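Local coordinates for hydroquinone dioxygenase large subunit (Pseudomonas sp., PDB 4ZXA), which probably forms, with a second subunit, an iron(II)-dependent hydroquinone 1,2-dioxygenase that cleaves the ring of hydroquinone, at residues 71-76 and 89-94. Sequence-based numbering, arbitrary orientation.
Sequences MRDVAW and IGTRNY. With H8N (4-hydroxybenzonitrile), chain J.
Asp-73 and Thr-91 approach each other head-on and meet in one short hydrogen bond, which Thr-91 OG1 donates to Asp-73 OD2 at 2.6 Å, landing on the syn lone pair, the one turned toward OD1. With chi1 at 50°, OG1 is flanked by both backbone arms of Thr-91, which turns the hydroxyl to the helix. Around this buried pair the packing is tight: Phe-78 and Phe-129 touch Asp-73, and Leu-100 touches Thr-91. The bond ties the last turn of helix 63-75 to strand 89-93, which lies between strands 82-84 and 97-102 in an antiparallel sheet that runs on into the cupin strands around the metal; the cadmium ion is about 12 Å from the Asp-73 side chain. Were Asp-73 an alanine, the Thr-91 hydroxyl would probably lose its acceptor and a small vacancy would be left beside Phe-129. The direct link is narrow, 73 Å² in all. Trp-76, a residue of the ligand pocket, packs on Leu-252 and Val-254 instead; Arg-72 CB lies 3.5 Å above one face of its indole, toward the rim, while Trp-76 CZ2 approaches CAE of 4-hydroxybenzonitrile obliquely at 3.8 Å. The more open side is at Arg-92 and Tyr-94: Arg-92 starts away from the helix, and its NH1 bonds Asn-93 O at 2.9 Å, that oxygen lying 7° out of the guanidinium plane.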
ATOM      1  N   MET E  71       3.699 -11.876   9.797  1.00 22.96           N
ATOM      2  CA  MET E  71       3.068 -12.225  11.067  1.00 23.04           C
ATOM      3  C   MET E  71       1.903 -13.163  10.834  1.00 25.25           C
ATOM      4  O   MET E  71       1.727 -14.107  11.591  1.00 27.40           O
ATOM      5  CB  MET E  71       2.571 -10.993  11.804  1.00 25.39           C
ATOM      6  CG  MET E  71       1.915 -11.324  13.121  1.00 26.92           C
ATOM      7  SD  MET E  71       3.095 -11.690  14.418  1.00 28.62           S
ATOM      8  CE  MET E  71       2.803 -13.438  14.716  1.00 24.61           C
ATOM      9  N   ARG E  72       1.106 -12.912   9.793  1.00 20.48           N
ATOM     10  CA  ARG E  72      -0.012 -13.805   9.514  1.00 20.65           C
ATOM     11  C   ARG E  72       0.523 -15.151   9.049  1.00 24.62           C
ATOM     12  O   ARG E  72       0.076 -16.192   9.528  1.00 21.82           O
ATOM     13  CB  ARG E  72      -1.016 -13.215   8.496  1.00 19.31           C
ATOM     14  CG  ARG E  72      -1.752 -11.927   8.964  1.00 17.00           C
ATOM     15  CD  ARG E  72      -2.220 -12.065  10.396  1.00 19.36           C
ATOM     16  NE  ARG E  72      -2.952 -10.915  10.919  1.00 19.36           N
ATOM     17  CZ  ARG E  72      -2.394  -9.746  11.236  1.00 22.43           C
ATOM     18  NH1 ARG E  72      -1.096  -9.537  11.031  1.00 22.19           N
ATOM     19  NH2 ARG E  72      -3.139  -8.774  11.738  1.00 23.47           N
ATOM     20  N   ASP E  73       1.497 -15.128   8.137  1.00 23.19           N
ATOM     21  CA  ASP E  73       2.022 -16.375   7.578  1.00 25.29           C
ATOM     22  C   ASP E  73       2.564 -17.285   8.674  1.00 26.45           C
ATOM     23  O   ASP E  73       2.417 -18.506   8.609  1.00 29.74           O
ATOM     24  CB  ASP E  73       3.110 -16.121   6.531  1.00 21.70           C
ATOM     25  CG  ASP E  73       2.980 -17.030   5.314  1.00 27.41           C
ATOM     26  OD1 ASP E  73       2.083 -17.912   5.284  1.00 25.75           O
ATOM     27  OD2 ASP E  73       3.784 -16.859   4.374  1.00 27.85           O
ATOM     28  N   VAL E  74       3.184 -16.682   9.682  1.00 25.43           N
ATOM     29  CA  VAL E  74       3.779 -17.454  10.762  1.00 25.98           C
ATOM     30  C   VAL E  74       2.712 -17.979  11.702  1.00 28.12           C
ATOM     31  O   VAL E  74       2.772 -19.134  12.129  1.00 29.03           O
ATOM     32  CB  VAL E  74       4.804 -16.638  11.565  1.00 23.34           C
ATOM     33  CG1 VAL E  74       4.955 -17.212  12.963  1.00 22.50           C
ATOM     34  CG2 VAL E  74       6.126 -16.617  10.837  1.00 21.30           C
ATOM     35  N   ALA E  75       1.736 -17.128  12.009  1.00 22.74           N
ATOM     36  CA  ALA E  75       0.693 -17.479  12.958  1.00 24.26           C
ATOM     37  C   ALA E  75      -0.216 -18.549  12.370  1.00 30.30           C
ATOM     38  O   ALA E  75      -0.774 -19.364  13.106  1.00 29.99           O
ATOM     39  CB  ALA E  75      -0.116 -16.247  13.355  1.00 21.65           C
ATOM     40  N   TRP E  76      -0.371 -18.533  11.048  1.00 28.94           N
ATOM     41  CA  TRP E  76      -1.283 -19.451  10.363  1.00 27.02           C
ATOM     42  C   TRP E  76      -0.587 -20.736   9.929  1.00 25.96           C
ATOM     43  O   TRP E  76      -1.210 -21.618   9.355  1.00 26.11           O
ATOM     44  CB  TRP E  76      -1.904 -18.788   9.125  1.00 23.65           C
ATOM     45  CG  TRP E  76      -2.675 -17.542   9.404  1.00 23.96           C
ATOM     46  CD1 TRP E  76      -3.085 -17.086  10.622  1.00 24.26           C
ATOM     47  CD2 TRP E  76      -3.106 -16.570   8.441  1.00 22.03           C
ATOM     48  NE1 TRP E  76      -3.752 -15.895  10.475  1.00 21.49           N
ATOM     49  CE2 TRP E  76      -3.775 -15.553   9.150  1.00 19.54           C
ATOM     50  CE3 TRP E  76      -2.987 -16.455   7.055  1.00 20.76           C
ATOM     51  CZ2 TRP E  76      -4.339 -14.452   8.516  1.00 21.87           C
ATOM     52  CZ3 TRP E  76      -3.532 -15.364   6.429  1.00 18.36           C
ATOM     53  CH2 TRP E  76      -4.200 -14.371   7.157  1.00 21.45           C
ATOM     54  N   ILE E  89       5.738 -10.996  -3.843  1.00 25.56           N
ATOM     55  CA  ILE E  89       6.255 -11.932  -2.854  1.00 23.89           C
ATOM     56  C   ILE E  89       5.177 -12.757  -2.166  1.00 23.04           C
ATOM     57  O   ILE E  89       4.159 -12.227  -1.743  1.00 28.18           O
ATOM     58  CB  ILE E  89       7.049 -11.184  -1.762  1.00 27.05           C
ATOM     59  CG1 ILE E  89       8.257 -10.473  -2.375  1.00 28.41           C
ATOM     60  CG2 ILE E  89       7.485 -12.144  -0.686  1.00 24.48           C
ATOM     61  CD1 ILE E  89       9.286 -11.424  -2.990  1.00 24.70           C
ATOM     62  N   GLY E  90       5.412 -14.057  -2.034  1.00 24.29           N
ATOM     63  CA  GLY E  90       4.410 -14.935  -1.465  1.00 21.75           C
ATOM     64  C   GLY E  90       4.880 -16.347  -1.170  1.00 25.75           C
ATOM     65  O   GLY E  90       5.986 -16.751  -1.535  1.00 29.55           O
ATOM     66  N   THR E  91       4.028 -17.104  -0.486  1.00 22.01           N
ATOM     67  CA  THR E  91       4.309 -18.493  -0.185  1.00 21.96           C
ATOM     68  C   THR E  91       3.139 -19.370  -0.586  1.00 24.56           C
ATOM     69  O   THR E  91       1.997 -18.920  -0.654  1.00 28.30           O
ATOM     70  CB  THR E  91       4.627 -18.696   1.296  1.00 18.58           C
ATOM     71  OG1 THR E  91       3.625 -18.073   2.088  1.00 18.68           O
ATOM     72  CG2 THR E  91       5.951 -18.062   1.635  1.00 22.80           C
ATOM     73  N   ARG E  92       3.430 -20.626  -0.878  1.00 26.15           N
ATOM     74  CA  ARG E  92       2.391 -21.571  -1.225  1.00 25.22           C
ATOM     75  C   ARG E  92       2.643 -22.701  -0.275  1.00 23.82           C
ATOM     76  O   ARG E  92       3.737 -23.242  -0.249  1.00 27.27           O
ATOM     77  CB  ARG E  92       2.557 -22.043  -2.670  1.00 27.51           C
ATOM     78  CG  ARG E  92       1.260 -22.441  -3.364  1.00 31.90           C
ATOM     79  CD  ARG E  92       0.564 -23.645  -2.707  1.00 28.23           C
ATOM     80  NE  ARG E  92      -0.467 -24.193  -3.594  1.00 30.30           N
ATOM     81  CZ  ARG E  92      -1.309 -25.175  -3.274  1.00 28.55           C
ATOM     82  NH1 ARG E  92      -1.273 -25.724  -2.069  1.00 25.62           N
ATOM     83  NH2 ARG E  92      -2.193 -25.600  -4.163  1.00 24.88           N
ATOM     84  N   ASN E  93       1.663 -23.024   0.555  1.00 27.70           N
ATOM     85  CA  ASN E  93       1.855 -24.115   1.489  1.00 29.89           C
ATOM     86  C   ASN E  93       1.599 -25.421   0.758  1.00 33.44           C
ATOM     87  O   ASN E  93       0.534 -25.594   0.146  1.00 32.79           O
ATOM     88  CB  ASN E  93       0.936 -23.987   2.706  1.00 26.23           C
ATOM     89  CG  ASN E  93       1.415 -24.825   3.889  1.00 28.91           C
ATOM     90  OD1 ASN E  93       2.331 -25.633   3.752  1.00 28.88           O
ATOM     91  ND2 ASN E  93       0.797 -24.627   5.058  1.00 24.71           N
ATOM     92  N   TYR E  94       2.577 -26.312   0.848  1.00 25.59           N
ATOM     93  CA  TYR E  94       2.486 -27.649   0.299  1.00 36.06           C
ATOM     94  C   TYR E  94       2.399 -28.692   1.412  1.00 32.81           C
ATOM     95  O   TYR E  94       2.629 -29.873   1.189  1.00 37.24           O
ATOM     96  CB  TYR E  94       3.598 -27.917  -0.714  1.00 28.09           C
ATOM     97  CG  TYR E  94       3.308 -27.245  -2.031  1.00 27.56           C
ATOM     98  CD1 TYR E  94       2.182 -27.579  -2.760  1.00 25.37           C
ATOM     99  CD2 TYR E  94       4.133 -26.247  -2.525  1.00 26.85           C
ATOM    100  CE1 TYR E  94       1.897 -26.961  -3.952  1.00 25.77           C
ATOM    101  CE2 TYR E  94       3.853 -25.622  -3.718  1.00 25.24           C
ATOM    102  CZ  TYR E  94       2.732 -25.985  -4.427  1.00 29.32           C
ATOM    103  OH  TYR E  94       2.441 -25.372  -5.617  1.00 35.77           O
TER
HETATM  104  NAA H8N J 402      -8.691 -16.285   3.238  1.00 25.61           N
HETATM  105  CAC H8N J 402      -8.769 -15.778   4.260  1.00 26.08           C
HETATM  106  CAI H8N J 402      -8.915 -15.110   5.586  1.00 22.33           C
HETATM  107  CAF H8N J 402     -10.108 -14.456   5.866  1.00 26.14           C
HETATM  108  CAD H8N J 402     -10.282 -13.818   7.091  1.00 25.04           C
HETATM  109  CAH H8N J 402      -9.239 -13.860   8.003  1.00 21.20           C
HETATM  110  OAB H8N J 402      -9.393 -13.225   9.206  1.00 24.40           O
HETATM  111  CAE H8N J 402      -8.043 -14.513   7.725  1.00 23.16           C
HETATM  112  CAG H8N J 402      -7.881 -15.148   6.504  1.00 22.78           C